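Local coordinates for protein Cwp19 (Clostridioides difficile, PDB 5OQ3) that carries a TIM-barrel glycoside hydrolase domain, the part described here, and is probably an enzyme that breaks down cell-wall peptidoglycan, at residues A29-T34 with G186-D191; T34-D39 with I128-E133; P75-L80 with R168-D173. One frame throughout, in Å; residues are numbered along the deposited sequence.

How the interactions relate
From the N terminus, 29-34, the end of strand 27-32 and the start of the next loop, meets 186-191 in interaction 1, and the rest of that loop, 34-39, meets 128-133 in interaction 2, Thr34 being common to both. Interaction 3 starts later, at 75-80, and closes on helix 165-181, which leads into strand 186-189. Interaction 1 therefore spans the longest loop and contains the other two, whereas interactions 2 and 3 cross because their segments alternate along the chain. Interaction 1 joins the first and fourth strands across the barrel interior; interaction 2 joins the loops after the first and third strands, interaction 3 the loop after the second strand to helix 165-181. A Lys76-Glu133 salt bridge connects interactions 2 and 3.

Interaction 1 (A29-T34 with G186-D191); sequences AAWIST and GVHFDD
Trp31 and His188 account for nearly all of the contact, their side chains crossing at about a right angle. The indole presents its pyrrole edge: Trp31 NE1 lies 3.1 Å from His188 NE2, which sits near the indole plane, and His188 CD2 also lies in that plane beyond the edge. Seen from the imidazole, the same nitrogen arrives obliquely. The centroids of the five-membered ring of Trp31 and the ring of His188 are 5.0 Å apart and the planes are inclined at 69°. Trp31 NE1 is 3.6 Å from His188 CE1 and 3.9 Å from His188 CD2, so it lies off the NE2 corner of the imidazole.

Both side chains reach inward from their strands. The His188 ring extends directly away from the backbone nitrogen (chi1 -178°), while Trp31 CG is placed opposite its own carbonyl carbon (chi1 -80°). The backbones stay well separated, the nearest pair of CA atoms, Trp31 and Asp190, being 10.1 Å apart. This is the interior of a closed eight-stranded parallel (beta/alpha)8, or TIM, barrel: strands 27-32 and 186-189 are its first and fourth, and the two side chains meet in the interior between them. Val187 and Phe189, flanking His188, instead pack against helices 165-181 and 214-236, as expected of a barrel strand with alternating inner and outer faces.

The imidazole has a definite polar partner on its other nitrogen, where His188 ND1 is hydrogen-bonded to Tyr286 OH, a link that restrains the ring's rotation. Trp122, from the third strand, meets both Trp31 and His188 edge-to-face, and its NE1 is hydrogen-bonded to Asp190 OD1. Val70 of the second strand touches both side chains as well.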
ATOM      1  N   ALA A  29       7.393  -7.416   8.109  1.00  7.93           N
ATOM      2  CA  ALA A  29       6.071  -7.595   7.484  1.00  8.16           C
ATOM      3  C   ALA A  29       6.166  -8.191   6.119  1.00  8.25           C
ATOM      4  O   ALA A  29       7.178  -8.061   5.467  1.00  8.81           O
ATOM      5  CB  ALA A  29       5.369  -6.242   7.408  1.00  8.87           C
ATOM      6  N   ALA A  30       5.098  -8.834   5.707  1.00  8.57           N
ATOM      7  CA  ALA A  30       4.936  -9.245   4.334  1.00  8.72           C
ATOM      8  C   ALA A  30       3.609  -8.699   3.799  1.00  7.94           C
ATOM      9  O   ALA A  30       2.583  -8.821   4.461  1.00  9.38           O
ATOM     10  CB  ALA A  30       4.989 -10.747   4.199  1.00 11.71           C
ATOM     11  N   TRP A  31       3.657  -8.172   2.578  1.00  8.47           N
ATOM     12  CA  TRP A  31       2.449  -7.822   1.839  1.00  8.77           C
ATOM     13  C   TRP A  31       1.787  -9.100   1.324  1.00  9.14           C
ATOM     14  O   TRP A  31       2.468  -9.965   0.735  1.00 10.51           O
ATOM     15  CB  TRP A  31       2.757  -6.889   0.657  1.00  8.87           C
ATOM     16  CG  TRP A  31       2.946  -5.465   1.010  1.00  9.47           C
ATOM     17  CD1 TRP A  31       1.973  -4.564   1.304  1.00 10.34           C
ATOM     18  CD2 TRP A  31       4.168  -4.709   0.977  1.00  8.82           C
ATOM     19  NE1 TRP A  31       2.516  -3.339   1.524  1.00 11.48           N
ATOM     20  CE2 TRP A  31       3.846  -3.383   1.260  1.00  9.39           C
ATOM     21  CE3 TRP A  31       5.491  -5.027   0.675  1.00  9.37           C
ATOM     22  CZ2 TRP A  31       4.802  -2.363   1.317  1.00 10.58           C
ATOM     23  CZ3 TRP A  31       6.434  -4.030   0.687  1.00 10.12           C
ATOM     24  CH2 TRP A  31       6.082  -2.713   1.008  1.00  9.85           C
ATOM     25  N   ILE A  32       0.473  -9.185   1.520  1.00  9.56           N
ATOM     26  CA  ILE A  32      -0.363 -10.234   0.942  1.00 10.25           C
ATOM     27  C   ILE A  32      -1.391  -9.497   0.045  1.00 10.64           C
ATOM     28  O   ILE A  32      -2.379  -8.945   0.506  1.00 11.57           O
ATOM     29  CB  ILE A  32      -1.062 -11.043   2.066  1.00 12.24           C
ATOM     30  CG1 ILE A  32       0.015 -11.719   2.976  1.00 12.21           C
ATOM     31  CG2 ILE A  32      -2.032 -12.081   1.499  1.00 13.29           C
ATOM     32  CD1 ILE A  32      -0.550 -12.464   4.172  1.00 13.08           C
ATOM     33  N   SER A  33      -1.081  -9.455  -1.230  1.00 12.67           N
ATOM     34  CA  SER A  33      -1.875  -8.811  -2.263  1.00 13.18           C
ATOM     35  C   SER A  33      -2.943  -9.740  -2.765  1.00 12.22           C
ATOM     36  O   SER A  33      -2.705 -10.932  -3.002  1.00 13.49           O
ATOM     37  CB  SER A  33      -0.970  -8.315  -3.383  1.00 15.95           C
ATOM     38  OG  SER A  33      -1.714  -7.572  -4.331  1.00 17.50           O
ATOM     39  N   THR A  34      -4.139  -9.189  -2.927  1.00 12.09           N
ATOM     40  CA  THR A  34      -5.326  -9.915  -3.394  1.00 13.58           C
ATOM     41  C   THR A  34      -5.735  -9.527  -4.823  1.00 14.61           C
ATOM     42  O   THR A  34      -6.465 -10.257  -5.498  1.00 15.90           O
ATOM     43  CB  THR A  34      -6.501  -9.650  -2.443  1.00 11.75           C
ATOM     44  OG1 THR A  34      -6.765  -8.246  -2.409  1.00 14.49           O
ATOM     45  CG2 THR A  34      -6.194 -10.139  -1.061  1.00 13.47           C
ATOM     46  N   GLY A 186      -3.508  -2.092  12.236  1.00  6.44           N
ATOM     47  CA  GLY A 186      -3.043  -0.984  11.390  1.00  6.44           C
ATOM     48  C   GLY A 186      -3.901  -0.818  10.162  1.00  5.87           C
ATOM     49  O   GLY A 186      -4.590  -1.764   9.740  1.00  6.59           O
ATOM     50  N   VAL A 187      -3.825   0.380   9.601  1.00  5.42           N
ATOM     51  CA  VAL A 187      -4.389   0.722   8.271  1.00  5.35           C
ATOM     52  C   VAL A 187      -3.204   1.147   7.405  1.00  6.04           C
ATOM     53  O   VAL A 187      -2.365   1.922   7.858  1.00  6.30           O
ATOM     54  CB  VAL A 187      -5.433   1.875   8.428  1.00  5.79           C
ATOM     55  CG1 VAL A 187      -5.842   2.417   7.063  1.00  6.86           C
ATOM     56  CG2 VAL A 187      -6.610   1.434   9.294  1.00  6.95           C
ATOM     57  N   HIS A 188      -3.168   0.621   6.180  1.00  6.15           N
ATOM     58  CA  HIS A 188      -2.060   0.800   5.277  1.00  6.44           C
ATOM     59  C   HIS A 188      -2.564   1.221   3.890  1.00  5.98           C
ATOM     60  O   HIS A 188      -3.500   0.583   3.357  1.00  7.14           O
ATOM     61  CB  HIS A 188      -1.353  -0.537   5.143  1.00  6.70           C
ATOM     62  CG  HIS A 188      -0.134  -0.556   4.265  1.00  7.17           C
ATOM     63  ND1 HIS A 188       1.135  -0.427   4.781  1.00  8.57           N
ATOM     64  CD2 HIS A 188       0.008  -0.785   2.946  1.00  7.39           C
ATOM     65  CE1 HIS A 188       2.014  -0.548   3.798  1.00  8.78           C
ATOM     66  NE2 HIS A 188       1.359  -0.761   2.675  1.00  7.86           N
ATOM     67  N   PHE A 189      -1.963   2.262   3.305  1.00  5.77           N
ATOM     68  CA  PHE A 189      -2.146   2.573   1.872  1.00  6.70           C
ATOM     69  C   PHE A 189      -0.826   2.296   1.171  1.00  6.84           C
ATOM     70  O   PHE A 189       0.235   2.592   1.723  1.00  7.71           O
ATOM     71  CB  PHE A 189      -2.499   4.069   1.622  1.00  7.77           C
ATOM     72  CG  PHE A 189      -3.852   4.529   2.141  1.00  8.61           C
ATOM     73  CD1 PHE A 189      -4.820   3.689   2.717  1.00  9.86           C
ATOM     74  CD2 PHE A 189      -4.177   5.846   1.984  1.00 11.39           C
ATOM     75  CE1 PHE A 189      -6.045   4.182   3.158  1.00 10.29           C
ATOM     76  CE2 PHE A 189      -5.406   6.329   2.385  1.00 13.43           C
ATOM     77  CZ  PHE A 189      -6.324   5.510   2.969  1.00 11.94           C
ATOM     78  N   ASP A 190      -0.913   1.767  -0.052  1.00  7.87           N
ATOM     79  CA  ASP A 190       0.269   1.615  -0.881  1.00  8.47           C
ATOM     80  C   ASP A 190       0.474   2.850  -1.753  1.00  8.94           C
ATOM     81  O   ASP A 190       0.133   3.975  -1.335  1.00  8.66           O
ATOM     82  CB  ASP A 190       0.285   0.273  -1.626  1.00 10.82           C
ATOM     83  CG  ASP A 190      -0.832   0.109  -2.626  1.00 12.64           C
ATOM     84  OD1 ASP A 190      -1.977   0.512  -2.305  1.00 14.98           O
ATOM     85  OD2 ASP A 190      -0.622  -0.534  -3.685  1.00 18.44           O
ATOM     86  N   ASP A 191       1.050   2.716  -2.940  1.00  9.52           N
ATOM     87  CA  ASP A 191       1.737   3.825  -3.580  1.00  9.90           C
ATOM     88  C   ASP A 191       0.940   4.537  -4.669  1.00  9.91           C
ATOM     89  O   ASP A 191       1.500   5.427  -5.314  1.00 12.98           O
ATOM     90  CB  ASP A 191       3.071   3.323  -4.172  1.00 11.61           C
ATOM     91  CG  ASP A 191       2.913   2.102  -5.100  1.00 15.13           C
ATOM     92  OD1 ASP A 191       2.492   0.987  -4.655  1.00 14.25           O
ATOM     93  OD2 ASP A 191       3.214   2.264  -6.301  1.00 19.28           O
TER

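Interaction 2 (T34-D39 with I128-E133); sequences TVYNLD and ITMADE
The Tyr36 ring is met by Met130 along the phenol end: Met130 CE approaches it obliquely, 3.9 Å from Tyr36 CE2. Met130 CG lies 3.4 Å from Tyr36 OH, with Met130 CB close behind. The second flat group, the Glu133 carboxylate, is approached from above its plane, as Met130 N donates to Glu133 OE1 63° out of it. These segments are beta-alpha loops of the TIM barrel, following its first and third strands, and 128-133 includes a type II turn from Met130 to Glu133.

Tyr36 and Met130 reach for each other from opposite directions. Although the CB of Tyr36 is not directed at the other loop, the end of its side chain comes nearer to it. Met130 bends at chi2 (-46°) and again at chi3, which brings its methyl alongside the phenol end of Tyr36 and to Val35. There Val35 CG2, the branch opposite the backbone nitrogen, is 3.3 Å from Met130 CE, closer than usual for two carbons, so packing is locally tight at this pair. Tyr91 of helix 90-93 touches both Val35 and Met130.

The methionine's backbone is held by its own turn: Glu133 OE1, which also forms a salt bridge with Lys76, receives Met130 N at 2.9 Å in a nearly straight bond (171°).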
ATOM      1  N   THR A  34      -4.139  -9.189  -2.927  1.00 12.09           N
ATOM      2  CA  THR A  34      -5.326  -9.915  -3.394  1.00 13.58           C
ATOM      3  C   THR A  34      -5.735  -9.527  -4.823  1.00 14.61           C
ATOM      4  O   THR A  34      -6.465 -10.257  -5.498  1.00 15.90           O
ATOM      5  CB  THR A  34      -6.501  -9.650  -2.443  1.00 11.75           C
ATOM      6  OG1 THR A  34      -6.765  -8.246  -2.409  1.00 14.49           O
ATOM      7  CG2 THR A  34      -6.194 -10.139  -1.061  1.00 13.47           C
ATOM      8  N   VAL A  35      -5.204  -8.410  -5.322  1.00 13.16           N
ATOM      9  CA  VAL A  35      -5.492  -7.994  -6.697  1.00 14.66           C
ATOM     10  C   VAL A  35      -4.906  -9.028  -7.650  1.00 16.96           C
ATOM     11  O   VAL A  35      -3.777  -9.492  -7.464  1.00 17.61           O
ATOM     12  CB  VAL A  35      -4.970  -6.561  -6.980  1.00 17.11           C
ATOM     13  CG1 VAL A  35      -3.451  -6.529  -7.105  1.00 17.52           C
ATOM     14  CG2 VAL A  35      -5.607  -6.010  -8.257  1.00 17.78           C
ATOM     15  N   TYR A  36      -5.717  -9.461  -8.619  1.00 15.87           N
ATOM     16  CA  TYR A  36      -5.349 -10.557  -9.520  1.00 18.53           C
ATOM     17  C   TYR A  36      -4.932 -11.827  -8.754  1.00 16.47           C
ATOM     18  O   TYR A  36      -4.241 -12.672  -9.293  1.00 18.35           O
ATOM     19  CB  TYR A  36      -4.275 -10.123 -10.509  1.00 22.69           C
ATOM     20  CG  TYR A  36      -4.700  -9.023 -11.413  1.00 29.24           C
ATOM     21  CD1 TYR A  36      -5.809  -9.188 -12.260  1.00 34.23           C
ATOM     22  CD2 TYR A  36      -3.997  -7.824 -11.472  1.00 35.60           C
ATOM     23  CE1 TYR A  36      -6.210  -8.185 -13.120  1.00 37.93           C
ATOM     24  CE2 TYR A  36      -4.401  -6.810 -12.336  1.00 38.04           C
ATOM     25  CZ  TYR A  36      -5.507  -7.004 -13.148  1.00 39.38           C
ATOM     26  OH  TYR A  36      -5.914  -6.030 -14.009  1.00 46.47           O
ATOM     27  N   ASN A  37      -5.417 -11.980  -7.511  1.00 16.77           N
ATOM     28  CA  ASN A  37      -5.158 -13.181  -6.709  1.00 16.74           C
ATOM     29  C   ASN A  37      -3.647 -13.420  -6.580  1.00 17.21           C
ATOM     30  O   ASN A  37      -3.196 -14.537  -6.592  1.00 18.95           O
ATOM     31  CB  ASN A  37      -5.912 -14.379  -7.342  1.00 16.97           C
ATOM     32  CG  ASN A  37      -7.409 -14.163  -7.303  1.00 15.79           C
ATOM     33  OD1 ASN A  37      -7.984 -13.532  -8.194  1.00 19.68           O
ATOM     34  ND2 ASN A  37      -8.040 -14.605  -6.218  1.00 17.53           N
ATOM     35  N   LEU A  38      -2.873 -12.342  -6.447  1.00 17.02           N
ATOM     36  CA  LEU A  38      -1.401 -12.464  -6.514  1.00 16.94           C
ATOM     37  C   LEU A  38      -0.843 -13.384  -5.416  1.00 15.72           C
ATOM     38  O   LEU A  38      -0.140 -14.356  -5.698  1.00 17.46           O
ATOM     39  CB  LEU A  38      -0.740 -11.086  -6.427  1.00 18.48           C
ATOM     40  CG  LEU A  38       0.779 -11.076  -6.553  1.00 19.33           C
ATOM     41  CD1 LEU A  38       1.173 -11.437  -7.988  1.00 22.24           C
ATOM     42  CD2 LEU A  38       1.400  -9.741  -6.096  1.00 21.16           C
ATOM     43  N   ASP A  39      -1.137 -13.047  -4.164  1.00 15.73           N
ATOM     44  CA  ASP A  39      -0.688 -13.822  -3.028  1.00 14.32           C
ATOM     45  C   ASP A  39      -1.762 -14.705  -2.404  1.00 16.16           C
ATOM     46  O   ASP A  39      -1.451 -15.782  -1.946  1.00 19.55           O
ATOM     47  CB  ASP A  39      -0.163 -12.914  -1.916  1.00 12.66           C
ATOM     48  CG  ASP A  39       1.063 -12.099  -2.318  1.00 12.98           C
ATOM     49  OD1 ASP A  39       2.077 -12.686  -2.706  1.00 16.18           O
ATOM     50  OD2 ASP A  39       1.007 -10.852  -2.326  1.00 16.34           O
ATOM     51  N   ILE A 128     -10.724   2.558  -9.299  1.00 11.25           N
ATOM     52  CA  ILE A 128     -12.059   1.993  -9.572  1.00 12.39           C
ATOM     53  C   ILE A 128     -11.957   0.822 -10.557  1.00 12.81           C
ATOM     54  O   ILE A 128     -12.397  -0.244 -10.231  1.00 15.11           O
ATOM     55  CB  ILE A 128     -13.092   3.028 -10.093  1.00 12.24           C
ATOM     56  CG1 ILE A 128     -13.218   4.230  -9.152  1.00 13.18           C
ATOM     57  CG2 ILE A 128     -14.442   2.340 -10.286  1.00 14.77           C
ATOM     58  CD1 ILE A 128     -13.934   5.402  -9.768  1.00 14.08           C
ATOM     59  N   THR A 129     -11.399   1.036 -11.744  1.00 13.67           N
ATOM     60  CA  THR A 129     -11.338  -0.025 -12.748  1.00 15.85           C
ATOM     61  C   THR A 129      -9.933  -0.375 -13.157  1.00 16.06           C
ATOM     62  O   THR A 129      -9.012   0.403 -12.934  1.00 17.79           O
ATOM     63  CB  THR A 129     -12.097   0.365 -14.034  1.00 15.03           C
ATOM     64  OG1 THR A 129     -11.471   1.495 -14.636  1.00 17.28           O
ATOM     65  CG2 THR A 129     -13.544   0.660 -13.748  1.00 17.82           C
ATOM     66  N   MET A 130      -9.815  -1.527 -13.823  1.00 18.47           N
ATOM     67  CA  MET A 130      -8.617  -1.931 -14.543  1.00 22.07           C
ATOM     68  C   MET A 130      -8.803  -1.597 -16.016  1.00 22.26           C
ATOM     69  O   MET A 130      -9.884  -1.189 -16.451  1.00 23.05           O
ATOM     70  CB  MET A 130      -8.342  -3.434 -14.403  1.00 26.29           C
ATOM     71  CG  MET A 130      -8.373  -3.979 -12.999  1.00 32.98           C
ATOM     72  SD  MET A 130      -7.465  -2.970 -11.843  1.00 39.00           S
ATOM     73  CE  MET A 130      -6.791  -4.186 -10.756  1.00 31.66           C
ATOM     74  N   ALA A 131      -7.733  -1.764 -16.784  1.00 23.25           N
ATOM     75  CA  ALA A 131      -7.711  -1.310 -18.163  1.00 24.41           C
ATOM     76  C   ALA A 131      -8.918  -1.803 -18.947  1.00 28.37           C
ATOM     77  O   ALA A 131      -9.248  -2.992 -18.921  1.00 31.36           O
ATOM     78  CB  ALA A 131      -6.445  -1.803 -18.858  1.00 28.57           C
ATOM     79  N   ASP A 132      -9.557  -0.879 -19.656  1.00 30.22           N
ATOM     80  CA  ASP A 132     -10.609  -1.201 -20.638  1.00 30.97           C
ATOM     81  C   ASP A 132     -11.914  -1.752 -20.051  1.00 29.43           C
ATOM     82  O   ASP A 132     -12.794  -2.178 -20.790  1.00 36.65           O
ATOM     83  CB  ASP A 132     -10.055  -2.141 -21.726  1.00 33.97           C
ATOM     84  CG  ASP A 132      -8.832  -1.565 -22.416  1.00 40.87           C
ATOM     85  OD1 ASP A 132      -8.900  -0.403 -22.845  1.00 40.87           O
ATOM     86  OD2 ASP A 132      -7.805  -2.264 -22.531  1.00 49.17           O
ATOM     87  N   GLU A 133     -12.064  -1.690 -18.731  1.00 26.30           N
ATOM     88  CA  GLU A 133     -13.283  -2.208 -18.098  1.00 28.79           C
ATOM     89  C   GLU A 133     -14.323  -1.117 -18.188  1.00 30.93           C
ATOM     90  O   GLU A 133     -14.017   0.050 -18.011  1.00 30.37           O
ATOM     91  CB  GLU A 133     -12.989  -2.468 -16.620  1.00 28.00           C
ATOM     92  CG  GLU A 133     -12.382  -3.834 -16.446  1.00 29.30           C
ATOM     93  CD  GLU A 133     -12.047  -4.175 -15.014  1.00 31.33           C
ATOM     94  OE1 GLU A 133     -12.142  -3.293 -14.124  1.00 26.73           O
ATOM     95  OE2 GLU A 133     -11.746  -5.367 -14.783  1.00 38.79           O
TER

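Interaction 3 (P75-L80 with R168-D173); sequences PKSDAL and RKYIVD
Across the segments the only approach is polar, between two hydroxyls: Ser77 OG lies 3.4 Å from Tyr170 OH, and each has a firmer partner nearby. Ser77 OG is hydrogen-bonded to Tyr160 OH, and Tyr170 OH to Asn86 OD1 and Arg74 NH2, so both buried oxygens are satisfied by neighbours. With its OG opposite the backbone nitrogen (chi1 -176°), Ser77 brings that hydroxyl to the end of the tyrosine, whose own chi1 (149°) lies well off a staggered value.

Within each segment there is one further polar link. In the loop, Lys76 N donates to Asp78 OD1 at 2.8 Å, reaching that oxygen from 51° above the carboxylate plane. On the helix, one turn apart, Lys169 NZ and Asp173 OD2 form a salt bridge of 2.9 Å, using the syn lone pair of the carboxylate oxygen.

Ring contacts complete the setting, with Tyr170 meeting both Tyr160 and Trp150, their planes inclined at about 60° and 35° to its own. Tyr160 thus meets both sides, bonding to Ser77 and packing on Tyr170, where the beta-alpha loop after the second strand of a (beta/alpha)8 TIM barrel approaches the helix that leads into the fourth.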
ATOM      1  N   PRO A  75      -8.638  -4.020  -2.865  1.00 11.73           N
ATOM      2  CA  PRO A  75      -7.794  -3.957  -4.041  1.00 12.44           C
ATOM      3  C   PRO A  75      -8.337  -3.119  -5.172  1.00 12.55           C
ATOM      4  O   PRO A  75      -7.541  -2.620  -5.976  1.00 16.01           O
ATOM      5  CB  PRO A  75      -7.708  -5.409  -4.487  1.00 13.66           C
ATOM      6  CG  PRO A  75      -8.946  -6.052  -3.992  1.00 12.61           C
ATOM      7  CD  PRO A  75      -9.163  -5.386  -2.661  1.00 11.41           C
ATOM      8  N   LYS A  76      -9.658  -2.916  -5.225  1.00 12.75           N
ATOM      9  CA  LYS A  76     -10.292  -2.327  -6.419  1.00 12.99           C
ATOM     10  C   LYS A  76     -11.681  -1.779  -6.077  1.00 13.67           C
ATOM     11  O   LYS A  76     -12.707  -2.309  -6.523  1.00 15.10           O
ATOM     12  CB  LYS A  76     -10.340  -3.369  -7.527  1.00 16.24           C
ATOM     13  CG  LYS A  76     -10.804  -2.848  -8.862  1.00 17.49           C
ATOM     14  CD  LYS A  76     -10.958  -4.016  -9.817  1.00 23.46           C
ATOM     15  CE  LYS A  76     -11.840  -3.621 -10.967  1.00 29.97           C
ATOM     16  NZ  LYS A  76     -12.378  -4.815 -11.649  1.00 32.74           N
ATOM     17  N   SER A  77     -11.688  -0.717  -5.258  1.00 12.14           N
ATOM     18  CA  SER A  77     -12.943  -0.074  -4.761  1.00 12.45           C
ATOM     19  C   SER A  77     -13.983  -1.115  -4.296  1.00 12.19           C
ATOM     20  O   SER A  77     -15.178  -0.986  -4.563  1.00 13.15           O
ATOM     21  CB  SER A  77     -13.575   0.848  -5.817  1.00 13.37           C
ATOM     22  OG  SER A  77     -14.713   1.511  -5.277  1.00 13.48           O
ATOM     23  N   ASP A  78     -13.497  -2.094  -3.554  1.00 11.51           N
ATOM     24  CA  ASP A  78     -14.241  -3.301  -3.223  1.00 10.74           C
ATOM     25  C   ASP A  78     -13.794  -3.736  -1.841  1.00 11.67           C
ATOM     26  O   ASP A  78     -13.032  -3.022  -1.156  1.00 12.53           O
ATOM     27  CB  ASP A  78     -14.045  -4.350  -4.304  1.00 11.98           C
ATOM     28  CG  ASP A  78     -12.578  -4.764  -4.456  1.00 14.57           C
ATOM     29  OD1 ASP A  78     -11.694  -4.173  -3.756  1.00 15.35           O
ATOM     30  OD2 ASP A  78     -12.321  -5.690  -5.272  1.00 15.08           O
ATOM     31  N   ALA A  79     -14.282  -4.897  -1.404  1.00 10.88           N
ATOM     32  CA  ALA A  79     -14.078  -5.295  -0.014  1.00 11.11           C
ATOM     33  C   ALA A  79     -13.931  -6.804   0.076  1.00 11.42           C
ATOM     34  O   ALA A  79     -14.758  -7.550  -0.461  1.00 12.47           O
ATOM     35  CB  ALA A  79     -15.250  -4.822   0.850  1.00 12.84           C
ATOM     36  N   LEU A  80     -12.909  -7.231   0.822  1.00 11.87           N
ATOM     37  CA  LEU A  80     -12.840  -8.619   1.259  1.00 12.60           C
ATOM     38  C   LEU A  80     -13.386  -8.733   2.688  1.00 12.87           C
ATOM     39  O   LEU A  80     -12.817  -9.406   3.536  1.00 15.89           O
ATOM     40  CB  LEU A  80     -11.409  -9.171   1.132  1.00 16.50           C
ATOM     41  CG  LEU A  80     -11.000  -9.459  -0.324  1.00 16.93           C
ATOM     42  CD1 LEU A  80     -10.486  -8.257  -1.081  1.00 15.90           C
ATOM     43  CD2 LEU A  80     -10.007 -10.588  -0.446  1.00 21.06           C
ATOM     44  N   ARG A 168     -13.063  12.335  -0.512  1.00  7.24           N
ATOM     45  CA  ARG A 168     -12.243  12.136   0.666  1.00  7.81           C
ATOM     46  C   ARG A 168     -13.081  11.596   1.833  1.00  8.10           C
ATOM     47  O   ARG A 168     -12.667  10.680   2.531  1.00  8.07           O
ATOM     48  CB  ARG A 168     -11.473  13.413   1.026  1.00  7.81           C
ATOM     49  CG  ARG A 168     -10.444  13.785  -0.050  1.00  9.03           C
ATOM     50  CD  ARG A 168      -9.581  14.962   0.319  1.00  9.70           C
ATOM     51  NE  ARG A 168     -10.280  16.202   0.489  1.00  9.84           N
ATOM     52  CZ  ARG A 168     -10.315  17.179  -0.376  1.00  9.06           C
ATOM     53  NH1 ARG A 168     -10.886  18.303  -0.033  1.00 12.62           N
ATOM     54  NH2 ARG A 168      -9.865  17.027  -1.605  1.00 11.02           N
ATOM     55  N   LYS A 169     -14.257  12.181   2.030  1.00  8.07           N
ATOM     56  CA  LYS A 169     -15.140  11.709   3.088  1.00  8.88           C
ATOM     57  C   LYS A 169     -15.527  10.261   2.880  1.00  7.95           C
ATOM     58  O   LYS A 169     -15.596   9.492   3.851  1.00  9.09           O
ATOM     59  CB  LYS A 169     -16.368  12.619   3.221  1.00 10.53           C
ATOM     60  CG  LYS A 169     -17.370  12.104   4.203  1.00 11.05           C
ATOM     61  CD  LYS A 169     -18.524  13.053   4.408  1.00 15.06           C
ATOM     62  CE  LYS A 169     -19.788  12.363   4.857  1.00 18.57           C
ATOM     63  NZ  LYS A 169     -19.615  11.628   6.129  1.00 20.69           N
ATOM     64  N   TYR A 170     -15.849   9.894   1.635  1.00  8.24           N
ATOM     65  CA  TYR A 170     -16.215   8.505   1.358  1.00  8.40           C
ATOM     66  C   TYR A 170     -15.056   7.539   1.672  1.00  8.00           C
ATOM     67  O   TYR A 170     -15.283   6.464   2.206  1.00  8.86           O
ATOM     68  CB  TYR A 170     -16.656   8.387  -0.116  1.00 10.05           C
ATOM     69  CG  TYR A 170     -16.381   7.054  -0.790  1.00 10.34           C
ATOM     70  CD1 TYR A 170     -17.083   5.916  -0.448  1.00 11.23           C
ATOM     71  CD2 TYR A 170     -15.394   6.928  -1.764  1.00 11.73           C
ATOM     72  CE1 TYR A 170     -16.834   4.687  -1.048  1.00 11.96           C
ATOM     73  CE2 TYR A 170     -15.126   5.718  -2.385  1.00 12.41           C
ATOM     74  CZ  TYR A 170     -15.833   4.599  -2.010  1.00 11.99           C
ATOM     75  OH  TYR A 170     -15.533   3.382  -2.585  1.00 13.86           O
ATOM     76  N   ILE A 171     -13.848   7.907   1.296  1.00  7.82           N
ATOM     77  CA  ILE A 171     -12.693   7.067   1.631  1.00  8.68           C
ATOM     78  C   ILE A 171     -12.497   6.970   3.144  1.00  8.73           C
ATOM     79  O   ILE A 171     -12.330   5.862   3.686  1.00  8.68           O
ATOM     80  CB  ILE A 171     -11.454   7.503   0.877  1.00  8.85           C
ATOM     81  CG1 ILE A 171     -11.647   7.314  -0.631  1.00 10.61           C
ATOM     82  CG2 ILE A 171     -10.217   6.741   1.372  1.00  9.80           C
ATOM     83  CD1 ILE A 171     -10.678   8.111  -1.471  1.00 11.44           C
ATOM     84  N   VAL A 172     -12.577   8.111   3.828  1.00  7.60           N
ATOM     85  CA  VAL A 172     -12.499   8.093   5.291  1.00  7.80           C
ATOM     86  C   VAL A 172     -13.554   7.160   5.896  1.00  8.96           C
ATOM     87  O   VAL A 172     -13.266   6.357   6.781  1.00  8.54           O
ATOM     88  CB  VAL A 172     -12.611   9.493   5.861  1.00  7.94           C
ATOM     89  CG1 VAL A 172     -12.781   9.508   7.363  1.00  8.31           C
ATOM     90  CG2 VAL A 172     -11.383  10.318   5.451  1.00  8.55           C
ATOM     91  N   ASP A 173     -14.790   7.314   5.422  1.00  8.65           N
ATOM     92  CA  ASP A 173     -15.870   6.508   5.959  1.00  9.84           C
ATOM     93  C   ASP A 173     -15.688   5.029   5.656  1.00  9.83           C
ATOM     94  O   ASP A 173     -16.067   4.180   6.446  1.00 11.94           O
ATOM     95  CB  ASP A 173     -17.216   7.026   5.394  1.00 11.15           C
ATOM     96  CG  ASP A 173     -17.612   8.411   5.934  1.00 13.94           C
ATOM     97  OD1 ASP A 173     -17.008   8.888   6.948  1.00 15.51           O
ATOM     98  OD2 ASP A 173     -18.515   9.055   5.324  1.00 17.56           O
TER